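Local atomic coordinates of Dbv8 protein (Nonomuraea, PDB entry 4MFZ), a protein that probably transfers long aliphatic acyl chains from acyl-CoA to an amino group of a glycopeptide antibiotic, as a GNAT-family N-acyltransferase. Residues E153-T156 with W157-T161; L160-L163 with G164-A168. All coordinates share one frame; numbering follows the deposited sequence.

Contact 1 (E153-T156 with W157-T161); sequences EATT and WETLT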
ATOM      1  N   GLU A 153      -2.836 -15.634 -13.648  1.00 24.04           N
ATOM      2  CA  GLU A 153      -1.866 -15.949 -12.608  1.00 24.52           C
ATOM      3  C   GLU A 153      -0.751 -14.883 -12.494  1.00 23.61           C
ATOM      4  O   GLU A 153      -0.387 -14.472 -11.396  1.00 23.93           O
ATOM      5  CB  GLU A 153      -1.298 -17.359 -12.838  1.00 25.83           C
ATOM      6  CG  GLU A 153      -0.569 -17.961 -11.652  1.00 28.13           C
ATOM      7  CD  GLU A 153      -1.484 -18.301 -10.450  1.00 31.55           C
ATOM      8  OE1 GLU A 153      -2.757 -18.273 -10.542  1.00 30.11           O
ATOM      9  OE2 GLU A 153      -0.904 -18.615  -9.380  1.00 33.22           O
ATOM     10  N   ALA A 154      -0.240 -14.419 -13.631  1.00 21.12           N
ATOM     11  CA  ALA A 154       0.795 -13.394 -13.666  1.00 19.98           C
ATOM     12  C   ALA A 154       0.370 -12.070 -13.007  1.00 19.14           C
ATOM     13  O   ALA A 154       1.180 -11.441 -12.313  1.00 18.13           O
ATOM     14  CB  ALA A 154       1.240 -13.126 -15.100  1.00 19.20           C
ATOM     15  N   THR A 155      -0.862 -11.631 -13.235  1.00 17.57           N
ATOM     16  CA  THR A 155      -1.256 -10.367 -12.627  1.00 19.94           C
ATOM     17  C   THR A 155      -1.470 -10.490 -11.111  1.00 18.75           C
ATOM     18  O   THR A 155      -1.126  -9.581 -10.372  1.00 19.12           O
ATOM     19  CB  THR A 155      -2.330  -9.574 -13.429  1.00 21.34           C
ATOM     20  OG1 THR A 155      -3.548  -9.420 -12.696  1.00 24.88           O
ATOM     21  CG2 THR A 155      -2.533 -10.162 -14.817  1.00 21.80           C
ATOM     22  N   THR A 156      -1.947 -11.643 -10.650  1.00 19.18           N
ATOM     23  CA  THR A 156      -1.980 -11.933  -9.207  1.00 19.33           C
ATOM     24  C   THR A 156      -0.552 -11.807  -8.618  1.00 20.32           C
ATOM     25  O   THR A 156      -0.345 -11.049  -7.661  1.00 18.65           O
ATOM     26  CB  THR A 156      -2.528 -13.337  -8.926  1.00 18.56           C
ATOM     27  OG1 THR A 156      -3.911 -13.401  -9.301  1.00 20.39           O
ATOM     28  CG2 THR A 156      -2.360 -13.709  -7.461  1.00 18.43           C
ATOM     29  N   TRP A 157       0.424 -12.527  -9.189  1.00 20.28           N
ATOM     30  CA  TRP A 157       1.812 -12.469  -8.657  1.00 21.79           C
ATOM     31  C   TRP A 157       2.475 -11.127  -8.673  1.00 21.36           C
ATOM     32  O   TRP A 157       3.125 -10.762  -7.694  1.00 21.24           O
ATOM     33  CB  TRP A 157       2.713 -13.622  -9.147  1.00 23.80           C
ATOM     34  CG  TRP A 157       2.291 -14.870  -8.397  1.00 27.01           C
ATOM     35  CD1 TRP A 157       1.495 -15.907  -8.859  1.00 28.13           C
ATOM     36  CD2 TRP A 157       2.546 -15.192  -6.971  1.00 27.91           C
ATOM     37  NE1 TRP A 157       1.267 -16.835  -7.862  1.00 30.44           N
ATOM     38  CE2 TRP A 157       1.865 -16.462  -6.708  1.00 29.72           C
ATOM     39  CE3 TRP A 157       3.247 -14.577  -5.941  1.00 29.39           C
ATOM     40  CZ2 TRP A 157       1.903 -17.076  -5.467  1.00 29.69           C
ATOM     41  CZ3 TRP A 157       3.271 -15.197  -4.688  1.00 29.20           C
ATOM     42  CH2 TRP A 157       2.621 -16.425  -4.464  1.00 31.78           C
ATOM     43  N   GLU A 158       2.295 -10.374  -9.756  1.00 21.43           N
ATOM     44  CA  GLU A 158       2.801  -9.007  -9.861  1.00 22.09           C
ATOM     45  C   GLU A 158       2.095  -8.058  -8.876  1.00 20.76           C
ATOM     46  O   GLU A 158       2.696  -7.122  -8.344  1.00 20.24           O
ATOM     47  CB  GLU A 158       2.639  -8.504 -11.302  1.00 25.54           C
ATOM     48  CG  GLU A 158       3.103  -7.072 -11.529  1.00 30.82           C
ATOM     49  CD  GLU A 158       3.852  -6.894 -12.845  1.00 37.83           C
ATOM     50  OE1 GLU A 158       4.580  -7.839 -13.238  1.00 42.58           O
ATOM     51  OE2 GLU A 158       3.701  -5.825 -13.493  1.00 34.21           O
ATOM     52  N   THR A 159       0.805  -8.273  -8.666  1.00 17.68           N
ATOM     53  CA  THR A 159       0.070  -7.480  -7.680  1.00 15.41           C
ATOM     54  C   THR A 159       0.584  -7.742  -6.258  1.00 14.78           C
ATOM     55  O   THR A 159       0.826  -6.811  -5.496  1.00 15.37           O
ATOM     56  CB  THR A 159      -1.413  -7.814  -7.776  1.00 14.58           C
ATOM     57  OG1 THR A 159      -1.872  -7.421  -9.072  1.00 14.08           O
ATOM     58  CG2 THR A 159      -2.233  -7.100  -6.703  1.00 13.99           C
ATOM     59  N   LEU A 160       0.783  -9.017  -5.933  1.00 14.52           N
ATOM     60  CA  LEU A 160       1.156  -9.430  -4.597  1.00 15.67           C
ATOM     61  C   LEU A 160       2.526  -8.900  -4.165  1.00 16.67           C
ATOM     62  O   LEU A 160       2.750  -8.726  -2.953  1.00 15.60           O
ATOM     63  CB  LEU A 160       1.097 -10.965  -4.473  1.00 15.90           C
ATOM     64  CG  LEU A 160      -0.303 -11.588  -4.451  1.00 16.00           C
ATOM     65  CD1 LEU A 160      -0.150 -13.084  -4.347  1.00 15.82           C
ATOM     66  CD2 LEU A 160      -1.210 -11.067  -3.310  1.00 15.59           C
ATOM     67  N   THR A 161       3.427  -8.625  -5.135  1.00 16.07           N
ATOM     68  CA  THR A 161       4.763  -8.068  -4.822  1.00 16.77           C
ATOM     69  C   THR A 161       4.743  -6.722  -4.095  1.00 16.50           C
ATOM     70  O   THR A 161       5.789  -6.274  -3.611  1.00 15.83           O
ATOM     71  CB  THR A 161       5.710  -7.899  -6.043  1.00 16.84           C
ATOM     72  OG1 THR A 161       5.222  -6.847  -6.891  1.00 18.77           O
ATOM     73  CG2 THR A 161       5.843  -9.179  -6.828  1.00 17.21           C
TER

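Contact 2 (L160-L163 with G164-A168); sequences LTQL and GESVA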
ATOM      1  N   LEU A 160       0.783  -9.017  -5.933  1.00 14.52           N
ATOM      2  CA  LEU A 160       1.156  -9.430  -4.597  1.00 15.67           C
ATOM      3  C   LEU A 160       2.526  -8.900  -4.165  1.00 16.67           C
ATOM      4  O   LEU A 160       2.750  -8.726  -2.953  1.00 15.60           O
ATOM      5  CB  LEU A 160       1.097 -10.965  -4.473  1.00 15.90           C
ATOM      6  CG  LEU A 160      -0.303 -11.588  -4.451  1.00 16.00           C
ATOM      7  CD1 LEU A 160      -0.150 -13.084  -4.347  1.00 15.82           C
ATOM      8  CD2 LEU A 160      -1.210 -11.067  -3.310  1.00 15.59           C
ATOM      9  N   THR A 161       3.427  -8.625  -5.135  1.00 16.07           N
ATOM     10  CA  THR A 161       4.763  -8.068  -4.822  1.00 16.77           C
ATOM     11  C   THR A 161       4.743  -6.722  -4.095  1.00 16.50           C
ATOM     12  O   THR A 161       5.789  -6.274  -3.611  1.00 15.83           O
ATOM     13  CB  THR A 161       5.710  -7.899  -6.043  1.00 16.84           C
ATOM     14  OG1 THR A 161       5.222  -6.847  -6.891  1.00 18.77           O
ATOM     15  CG2 THR A 161       5.843  -9.179  -6.828  1.00 17.21           C
ATOM     16  N   GLN A 162       3.584  -6.064  -4.010  1.00 16.75           N
ATOM     17  CA  GLN A 162       3.495  -4.879  -3.141  1.00 17.20           C
ATOM     18  C   GLN A 162       3.979  -5.200  -1.713  1.00 16.02           C
ATOM     19  O   GLN A 162       4.507  -4.326  -1.027  1.00 16.63           O
ATOM     20  CB  GLN A 162       2.077  -4.259  -3.121  1.00 18.03           C
ATOM     21  CG  GLN A 162       1.889  -3.130  -2.099  1.00 17.91           C
ATOM     22  CD  GLN A 162       2.603  -1.844  -2.505  1.00 18.61           C
ATOM     23  OE1 GLN A 162       2.536  -1.426  -3.643  1.00 18.80           O
ATOM     24  NE2 GLN A 162       3.300  -1.220  -1.569  1.00 19.16           N
ATOM     25  N   LEU A 163       3.831  -6.434  -1.257  1.00 15.86           N
ATOM     26  CA  LEU A 163       4.293  -6.755   0.110  1.00 15.48           C
ATOM     27  C   LEU A 163       5.835  -6.499   0.282  1.00 15.87           C
ATOM     28  O   LEU A 163       6.269  -5.906   1.276  1.00 14.89           O
ATOM     29  CB  LEU A 163       3.944  -8.185   0.503  1.00 15.41           C
ATOM     30  CG  LEU A 163       4.442  -8.464   1.932  1.00 16.04           C
ATOM     31  CD1 LEU A 163       3.468  -7.882   2.965  1.00 14.84           C
ATOM     32  CD2 LEU A 163       4.681  -9.931   2.140  1.00 16.45           C
ATOM     33  N   GLY A 164       6.635  -6.933  -0.691  1.00 16.57           N
ATOM     34  CA  GLY A 164       8.080  -6.628  -0.712  1.00 16.81           C
ATOM     35  C   GLY A 164       8.345  -5.141  -0.621  1.00 17.63           C
ATOM     36  O   GLY A 164       9.164  -4.694   0.185  1.00 18.69           O
ATOM     37  N   GLU A 165       7.624  -4.363  -1.423  1.00 17.93           N
ATOM     38  CA  GLU A 165       7.748  -2.895  -1.426  1.00 18.68           C
ATOM     39  C   GLU A 165       7.442  -2.258  -0.083  1.00 18.35           C
ATOM     40  O   GLU A 165       8.201  -1.395   0.392  1.00 19.01           O
ATOM     41  CB  GLU A 165       6.858  -2.246  -2.515  1.00 19.54           C
ATOM     42  CG  GLU A 165       7.126  -0.741  -2.695  1.00 22.89           C
ATOM     43  CD  GLU A 165       6.576  -0.123  -3.999  1.00 24.55           C
ATOM     44  OE1 GLU A 165       6.812  -0.663  -5.098  1.00 24.85           O
ATOM     45  OE2 GLU A 165       5.914   0.944  -3.923  1.00 25.44           O
ATOM     46  N   SER A 166       6.326  -2.651   0.524  1.00 18.02           N
ATOM     47  CA  SER A 166       5.958  -2.127   1.838  1.00 18.99           C
ATOM     48  C   SER A 166       7.053  -2.361   2.872  1.00 18.14           C
ATOM     49  O   SER A 166       7.383  -1.460   3.644  1.00 18.59           O
ATOM     50  CB  SER A 166       4.670  -2.762   2.335  1.00 19.43           C
ATOM     51  OG  SER A 166       3.645  -2.480   1.398  1.00 24.22           O
ATOM     52  N   VAL A 167       7.601  -3.566   2.872  1.00 16.88           N
ATOM     53  CA  VAL A 167       8.684  -3.924   3.802  1.00 17.76           C
ATOM     54  C   VAL A 167       9.960  -3.120   3.482  1.00 17.96           C
ATOM     55  O   VAL A 167      10.578  -2.508   4.385  1.00 18.39           O
ATOM     56  CB  VAL A 167       8.962  -5.436   3.780  1.00 17.23           C
ATOM     57  CG1 VAL A 167      10.181  -5.795   4.627  1.00 17.39           C
ATOM     58  CG2 VAL A 167       7.730  -6.206   4.263  1.00 17.33           C
ATOM     59  N   ALA A 168      10.339  -3.104   2.207  1.00 18.02           N
ATOM     60  CA  ALA A 168      11.533  -2.368   1.750  1.00 19.08           C
ATOM     61  C   ALA A 168      11.488  -0.884   2.076  1.00 19.86           C
ATOM     62  O   ALA A 168      12.477  -0.315   2.530  1.00 18.94           O
ATOM     63  CB  ALA A 168      11.740  -2.566   0.239  1.00 18.54           C
TER
HETATM   64  O   HOH W   1       3.986   1.318  -2.324  1.00 31.81           O

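Contact 1 (E153-T156 with W157-T161)
Trp-157, Glu-158, Thr-159 and Leu-160 each send a backbone N-H to the carbonyl four residues back, the i to i+4 pattern of the alpha helix 153-160. This helix lies within the N-acyltransferase N-terminal domain and packs on helices 130-148 and 182-192. The four-residue spacing brings Glu-153 and Trp-157 side by side. A turn about CB-CG (chi2 68°) carries the glutamate's carboxylate to the indole: Trp-157 NE1 donates to Glu-153 OE2 over 3.2 Å. This bond is far from straight, with 141° at the hydrogen. The oxygen lies close to the ring plane, whereas the N-H comes to it from above the carboxylate plane, the two planes being 57° apart. Arg-143 forms a salt bridge with the same OE2, so an acidic residue suits the first turn of the helix, facing an arginine, and Arg-67 makes a cation-pi contact with the indole. Leu-160 reaches one face of that ring near its rim, with CD1 4.0 Å above the plane; its CD1 is also 3.9 Å from Thr-156 CG2. Thr-156 turns its hydroxyl another way, to His-146 ND1. A small hydroxyl residue suits position 159, where OG1 can fold back onto the chain while also bonding to Arg-195 N. Thr-155 O is thereby gripped twice, by Thr-159 N at 2.9 Å and by Thr-159 OG1 at 2.6 Å, from opposite faces of its carbonyl plane.

Contact 2 (L160-L163 with G164-A168)
The Gln-162 amide and the Glu-165 carboxylate, two flat groups turned 65° to each other, lie near each other in the first turns of the alpha helix 162-174, bridged by a water. Glu-165 CB lies off one face of the amide, toward its nitrogen end, 3.8 Å from Gln-162 NE2, while Ser-166 OG lies close to the amide plane, beside the same nitrogen. With CD swung round the CB-CG bond of Gln-162 (chi2 72°), the amide is turned toward the next turn, to Glu-165 and Ser-166. The bridging water accepts from Gln-162 NE2 at 2.7 Å and donates to Glu-165 OE2 at a short 2.5 Å. An amide suits this buried place because its two ends do different work: NE2 donates a hydrogen bond to the water, and OE1 accepts one from Gln-200 NE2. The carboxylate likewise uses both oxygens, OE1 taking the N-H of Val-220 and OE2 that of Glu-219. Glu-165 thus ties the helix to a loop of the acyl-CoA-binding half, its side chain about 6 Å from the bound decanoyl-CoA.

Ser-166 sets OG beside its own backbone N (chi1 -59°), 3.2 Å from both Gln-162 O and Gln-162 NE2. Gln-162 O also accepts Ser-166 N at 2.9 Å. One step earlier, Glu-165 N makes only a weak bond to Thr-161 O. Leu-163, buried, packs against Phe-135 of helix 130-148 and Leu-68, an apolar residue for an apolar neighbourhood. Its carbonyl oxygen accepts Val-167 N at 3.1 Å, and the methyl Val-167 CG2 sits 3.3 Å from that same Leu-163 O.

In the fold
Contacts 1 and 2 follow each other along the chain, on helix 153-160 and helix 162-174, and share Leu-160 and Thr-161 where one helix gives way to the next. Their centres lie 12 Å apart. Contact 1 is partly buried, with Glu-153 and Ala-154 exposed, and its carboxylate and indole each meet an arginine from outside the two segments. Contact 2 is buried nearer the middle of the chain; its carboxylate, Glu-165, is met instead by backbone N-H groups and a water. Both pack against helices 130-148 and 182-192, but the side chain of Glu-165 is much nearer the decanoyl-CoA than that of Glu-158, about 14 Å from it.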